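Local coordinates for beta-lactamase OXA-2 (Salmonella typhimurium, PDB 1K38), which hydrolyses beta-lactam antibiotics, oxacillin among them, to substituted beta-amino acids and thereby gives resistance, at residues Val79-Ala84 and Thr100-Glu105; Ser94-Ser99 and Arg187-Trp192. All coordinates share one frame; numbering follows the deposited sequence.

Interaction 2 lies nearer the centre of the transpeptidase-like fold, partly buried, and forms part of the active-site cleft, whereas interaction 1 sits nearer the surface, its centre about 13 Å from that of interaction 2. Their segments 94-99 and 100-105 are consecutive, and the S-x-V motif of class D enzymes (S99, T100 and V101) spans the junction, with S99 ending the segment used in interaction 2 and T100 opening the one used in interaction 1. In interaction 1 an arginine lies over an indole face; interaction 2 depends on an amine, two hydroxyls and a bound formic acid between helix and strand.

Interaction 1: Val79-Ala84 and Thr100-Glu105; sequences VNRGFA and TVWVYE
A cation-pi contact between R81 and W102 joins the loop that precedes helix 92-97 to the first turn of helix 101-111, just beyond the S-x-V motif of the class D active site. The guanidinium lies over the five-membered half of the indole, and R81 CZ stands 4.5 Å from the centroid of that W102 ring, 34° off its normal. This is an off-centre placement, with the two planes inclined by 36°. Contact is concentrated at one corner of the ring, where R81 NE comes within 3.8 Å of W102 CD1. The arginine chain runs extended from CG to NE and crosses the indole at about a right angle.

W102 faces the loop because CG sits between the backbone N and carbonyl carbon (chi1 65°). Its other face rests on the methyl groups T100 CG2 and V103 CG2, so the indole is held between T100 and V103 on one side and the arginine on the other, while NE1 donates to H86 O and fixes the ring's rotation. V79 CG1 lies 4.1 Å above the opposite face of the R81 guanidinium, toward its rim, and the arginine stays partly exposed. Its strongest polar partner is D77, through a salt bridge at NH2. E105 OE2 is 5.8 Å from R81 NE, too far for contact, though its opposite charge would probably add a weak attraction. In the loop itself, N80 opens an Asx turn that G82 closes with positive phi: G82 N donates to N80 OD1 at 3.0 Å, approaching from above the carbonyl plane.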
loop_
_atom_site.group_PDB
_atom_site.type_symbol
_atom_site.label_atom_id
_atom_site.label_comp_id
_atom_site.label_asym_id
_atom_site.label_seq_id
_atom_site.Cartn_x
_atom_site.Cartn_y
_atom_site.Cartn_z
ATOM N N VAL A 79 4.952 6.788 29.977
ATOM C CA VAL A 79 3.688 6.694 30.700
ATOM C C VAL A 79 2.876 5.499 30.206
ATOM O O VAL A 79 2.657 5.340 29.009
ATOM C CB VAL A 79 2.849 7.983 30.523
ATOM C CG1 VAL A 79 1.470 7.808 31.150
ATOM C CG2 VAL A 79 3.569 9.161 31.160
ATOM N N ASN A 80 2.429 4.662 31.136
ATOM C CA ASN A 80 1.642 3.489 30.775
ATOM C C ASN A 80 0.193 3.887 30.528
ATOM O O ASN A 80 -0.582 4.069 31.469
ATOM C CB ASN A 80 1.710 2.436 31.884
ATOM C CG ASN A 80 1.058 1.126 31.484
ATOM O OD1 ASN A 80 0.607 0.963 30.351
ATOM N ND2 ASN A 80 1.003 0.184 32.416
ATOM N N ARG A 81 -0.166 4.034 29.258
ATOM C CA ARG A 81 -1.524 4.414 28.899
ATOM C C ARG A 81 -2.427 3.195 28.765
ATOM O O ARG A 81 -3.577 3.304 28.345
ATOM C CB ARG A 81 -1.514 5.215 27.596
ATOM C CG ARG A 81 -0.798 6.548 27.724
ATOM C CD ARG A 81 -0.822 7.341 26.430
ATOM N NE ARG A 81 -0.313 8.695 26.639
ATOM C CZ ARG A 81 0.951 8.985 26.934
ATOM N NH1 ARG A 81 1.851 8.017 27.053
ATOM N NH2 ARG A 81 1.314 10.244 27.125
ATOM N N GLY A 82 -1.898 2.031 29.125
ATOM C CA GLY A 82 -2.679 0.811 29.050
ATOM C C GLY A 82 -2.891 0.291 27.644
ATOM O O GLY A 82 -3.950 -0.255 27.340
ATOM N N PHE A 83 -1.896 0.470 26.778
ATOM C CA PHE A 83 -1.972 -0.009 25.399
ATOM C C PHE A 83 -0.565 -0.341 24.921
ATOM O O PHE A 83 0.251 0.556 24.720
ATOM C CB PHE A 83 -2.567 1.051 24.463
ATOM C CG PHE A 83 -3.890 1.599 24.915
ATOM C CD1 PHE A 83 -3.978 2.885 25.437
ATOM C CD2 PHE A 83 -5.048 0.837 24.815
ATOM C CE1 PHE A 83 -5.197 3.408 25.852
ATOM C CE2 PHE A 83 -6.278 1.350 25.229
ATOM C CZ PHE A 83 -6.350 2.639 25.747
ATOM N N ALA A 84 -0.288 -1.630 24.745
ATOM C CA ALA A 84 1.021 -2.080 24.279
ATOM C C ALA A 84 1.394 -1.326 23.010
ATOM O O ALA A 84 2.540 -0.903 22.837
ATOM C CB ALA A 84 0.998 -3.591 24.009
ATOM N N THR A 100 -2.618 5.650 18.036
ATOM C CA THR A 100 -1.818 6.249 19.098
ATOM C C THR A 100 -2.096 7.740 19.159
ATOM O O THR A 100 -1.425 8.553 18.521
ATOM C CB THR A 100 -0.325 5.993 18.858
ATOM O OG1 THR A 100 -0.119 4.592 18.633
ATOM C CG2 THR A 100 0.485 6.423 20.069
ATOM N N VAL A 101 -3.101 8.090 19.952
ATOM C CA VAL A 101 -3.526 9.469 20.096
ATOM C C VAL A 101 -2.453 10.468 20.526
ATOM O O VAL A 101 -2.412 11.581 19.994
ATOM C CB VAL A 101 -4.717 9.568 21.077
ATOM C CG1 VAL A 101 -5.224 11.004 21.142
ATOM C CG2 VAL A 101 -5.833 8.620 20.637
ATOM N N TRP A 102 -1.582 10.097 21.462
ATOM C CA TRP A 102 -0.580 11.059 21.912
ATOM C C TRP A 102 0.317 11.600 20.808
ATOM O O TRP A 102 0.788 12.731 20.896
ATOM C CB TRP A 102 0.270 10.511 23.073
ATOM C CG TRP A 102 1.161 9.331 22.791
ATOM C CD1 TRP A 102 0.901 8.022 23.078
ATOM C CD2 TRP A 102 2.493 9.367 22.259
ATOM N NE1 TRP A 102 1.991 7.241 22.769
ATOM C CE2 TRP A 102 2.981 8.041 22.265
ATOM C CE3 TRP A 102 3.324 10.391 21.782
ATOM C CZ2 TRP A 102 4.267 7.711 21.813
ATOM C CZ3 TRP A 102 4.605 10.061 21.333
ATOM C CH2 TRP A 102 5.059 8.732 21.353
ATOM N N VAL A 103 0.545 10.812 19.763
ATOM C CA VAL A 103 1.375 11.276 18.657
ATOM C C VAL A 103 0.660 12.417 17.942
ATOM O O VAL A 103 1.257 13.453 17.637
ATOM C CB VAL A 103 1.650 10.140 17.641
ATOM C CG1 VAL A 103 2.307 10.703 16.386
ATOM C CG2 VAL A 103 2.546 9.091 18.270
ATOM N N TYR A 104 -0.631 12.233 17.686
ATOM C CA TYR A 104 -1.395 13.260 17.001
ATOM C C TYR A 104 -1.687 14.471 17.877
ATOM O O TYR A 104 -1.999 15.545 17.369
ATOM C CB TYR A 104 -2.670 12.654 16.403
ATOM C CG TYR A 104 -2.356 11.804 15.188
ATOM C CD1 TYR A 104 -1.729 10.565 15.323
ATOM C CD2 TYR A 104 -2.601 12.280 13.898
ATOM C CE1 TYR A 104 -1.350 9.819 14.206
ATOM C CE2 TYR A 104 -2.226 11.541 12.769
ATOM C CZ TYR A 104 -1.599 10.313 12.932
ATOM O OH TYR A 104 -1.212 9.581 11.830
ATOM N N GLU A 105 -1.573 14.304 19.190
ATOM C CA GLU A 105 -1.779 15.428 20.096
ATOM C C GLU A 105 -0.583 16.349 19.876
ATOM O O GLU A 105 -0.706 17.573 19.917
ATOM C CB GLU A 105 -1.822 14.954 21.550
ATOM C CG GLU A 105 -3.121 14.255 21.929
ATOM C CD GLU A 105 -3.109 13.742 23.355
ATOM O OE1 GLU A 105 -2.776 14.529 24.267
ATOM O OE2 GLU A 105 -3.435 12.553 23.566
#

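Interaction 2: Ser94-Ser99 and Arg187-Trp192; sequences SAMRNS and RAKTGW. With FMT (formic acid), chain C.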
loop_
_atom_site.group_PDB
_atom_site.type_symbol
_atom_site.label_atom_id
_atom_site.label_comp_id
_atom_site.label_asym_id
_atom_site.label_seq_id
_atom_site.Cartn_x
_atom_site.Cartn_y
_atom_site.Cartn_z
ATOM N N SER A 94 2.828 3.030 12.812
ATOM C CA SER A 94 2.426 2.417 14.070
ATOM C C SER A 94 1.363 3.280 14.738
ATOM O O SER A 94 0.429 2.759 15.341
ATOM C CB SER A 94 3.625 2.237 15.011
ATOM O OG SER A 94 4.187 3.477 15.400
ATOM N N ALA A 95 1.496 4.599 14.612
ATOM C CA ALA A 95 0.538 5.516 15.218
ATOM C C ALA A 95 -0.847 5.349 14.600
ATOM O O ALA A 95 -1.856 5.404 15.300
ATOM C CB ALA A 95 1.015 6.963 15.063
ATOM N N MET A 96 -0.867 5.139 13.289
ATOM C CA MET A 96 -2.100 4.958 12.535
ATOM C C MET A 96 -2.733 3.613 12.873
ATOM O O MET A 96 -3.916 3.531 13.208
ATOM C CB MET A 96 -1.793 5.010 11.035
ATOM C CG MET A 96 -3.014 5.040 10.136
ATOM S SD MET A 96 -3.751 6.678 10.075
ATOM C CE MET A 96 -2.798 7.431 8.757
ATOM N N ARG A 97 -1.922 2.566 12.784
ATOM C CA ARG A 97 -2.357 1.194 13.038
ATOM C C ARG A 97 -2.872 0.993 14.457
ATOM O O ARG A 97 -3.821 0.234 14.681
ATOM C CB ARG A 97 -1.202 0.220 12.791
ATOM C CG ARG A 97 -0.890 -0.044 11.322
ATOM C CD ARG A 97 0.329 -0.945 11.169
ATOM N NE ARG A 97 0.506 -1.413 9.794
ATOM C CZ ARG A 97 1.590 -2.051 9.357
ATOM N NH1 ARG A 97 2.601 -2.292 10.186
ATOM N NH2 ARG A 97 1.659 -2.465 8.095
ATOM N N ASN A 98 -2.250 1.675 15.414
ATOM C CA ASN A 98 -2.630 1.536 16.819
ATOM C C ASN A 98 -3.454 2.685 17.385
ATOM O O ASN A 98 -3.733 2.706 18.586
ATOM C CB ASN A 98 -1.373 1.365 17.676
ATOM C CG ASN A 98 -0.597 0.116 17.327
ATOM O OD1 ASN A 98 -1.063 -1.000 17.554
ATOM N ND2 ASN A 98 0.596 0.295 16.771
ATOM N N SER A 99 -3.845 3.632 16.538
ATOM C CA SER A 99 -4.620 4.790 16.985
ATOM C C SER A 99 -3.922 5.433 18.180
ATOM O O SER A 99 -4.546 5.731 19.202
ATOM C CB SER A 99 -6.038 4.371 17.377
ATOM O OG SER A 99 -6.766 3.940 16.243
ATOM N N ARG A 187 -7.965 -0.685 2.573
ATOM C CA ARG A 187 -7.414 0.484 3.256
ATOM C C ARG A 187 -8.505 0.977 4.192
ATOM O O ARG A 187 -9.620 1.264 3.753
ATOM C CB ARG A 187 -7.053 1.586 2.252
ATOM C CG ARG A 187 -6.157 1.129 1.100
ATOM C CD ARG A 187 -5.771 2.321 0.225
ATOM N NE ARG A 187 -5.270 1.911 -1.086
ATOM C CZ ARG A 187 -3.992 1.710 -1.392
ATOM N NH1 ARG A 187 -3.669 1.331 -2.624
ATOM N NH2 ARG A 187 -3.039 1.894 -0.482
ATOM N N ALA A 188 -8.199 1.078 5.480
ATOM C CA ALA A 188 -9.218 1.514 6.423
ATOM C C ALA A 188 -8.660 2.095 7.709
ATOM O O ALA A 188 -7.457 2.053 7.960
ATOM C CB ALA A 188 -10.133 0.343 6.742
ATOM N N LYS A 189 -9.557 2.641 8.523
ATOM C CA LYS A 189 -9.183 3.226 9.804
ATOM C C LYS A 189 -10.324 3.072 10.799
ATOM O O LYS A 189 -11.475 3.388 10.494
ATOM C CB LYS A 189 -8.860 4.714 9.644
ATOM C CG LYS A 189 -8.360 5.376 10.927
ATOM C CD LYS A 189 -6.919 4.978 11.217
ATOM C CE LYS A 189 -6.565 5.196 12.681
ATOM N NZ LYS A 189 -7.247 4.193 13.551
ATOM N N THR A 190 -9.998 2.581 11.989
ATOM C CA THR A 190 -10.993 2.421 13.036
ATOM C C THR A 190 -11.041 3.670 13.903
ATOM O O THR A 190 -10.131 4.506 13.877
ATOM C CB THR A 190 -10.652 1.251 13.963
ATOM O OG1 THR A 190 -9.322 1.429 14.466
ATOM C CG2 THR A 190 -10.749 -0.066 13.232
ATOM N N GLY A 191 -12.116 3.785 14.671
ATOM C CA GLY A 191 -12.276 4.901 15.580
ATOM C C GLY A 191 -13.161 4.490 16.740
ATOM O O GLY A 191 -14.059 3.662 16.572
ATOM N N TRP A 192 -12.886 5.040 17.922
ATOM C CA TRP A 192 -13.686 4.771 19.117
ATOM C C TRP A 192 -13.445 5.862 20.144
ATOM O O TRP A 192 -12.302 6.146 20.495
ATOM C CB TRP A 192 -13.335 3.419 19.746
ATOM C CG TRP A 192 -14.211 3.088 20.928
ATOM C CD1 TRP A 192 -15.578 3.063 20.951
ATOM C CD2 TRP A 192 -13.783 2.723 22.249
ATOM N NE1 TRP A 192 -16.027 2.704 22.198
ATOM C CE2 TRP A 192 -14.949 2.489 23.015
ATOM C CE3 TRP A 192 -12.530 2.569 22.859
ATOM C CZ2 TRP A 192 -14.898 2.108 24.362
ATOM C CZ3 TRP A 192 -12.479 2.189 24.200
ATOM C CH2 TRP A 192 -13.658 1.964 24.934
HETATM C C FMT C . -10.021 2.963 17.758
HETATM O O1 FMT C . -10.699 1.638 18.021
HETATM O O2 FMT C . -8.870 2.822 16.742
#
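K189, the lysine of the K-T-G motif on strand 184-192, reaches across the active-site cleft to S99, the serine of the S-x-V motif, and its NZ donates to S99 OG at 2.7 Å. The packed side of the contact is the C-terminal end of helix 92-97. There K189 CE lies 3.2 Å from M96 O; a further approach of the M96 sulfur to the lysine chain is less certain, since the methionine has two conformers. The bends at chi2 (75°) and chi4 (71°) turn the lysine chain on toward T190, so that NZ also donates to T190 O, at 2.9 Å, and the amine is held between helix end and strand.

S99 is presented by a Schellman motif: with positive phi it ends the helix, T100 N reaching back to A95 O and S99 N weakly to M96 O. In the same last turn, N98 N and ND2 reach S94 O from opposite faces of its carbonyl plane.

Toward the substrate cleft the contact is looser. S99 OG and T190 OG1 are 4.0 Å apart, and a formic acid molecule, probably from the crystallisation liquor, lies beside both. T190 OG1 donates to its O2 at 2.7 Å, and R228 NH1 also binds the molecule; the very short approach of S99 OG to the same oxygen is doubtful in detail.

The S99 side chain comes within about 4 Å of that of S51, the predicted acylated serine. K189, T190 and G191 probably bind substrate, so the formic acid plausibly marks where a beta-lactam carboxylate would meet threonine and arginine, beside the lysine-serine pair.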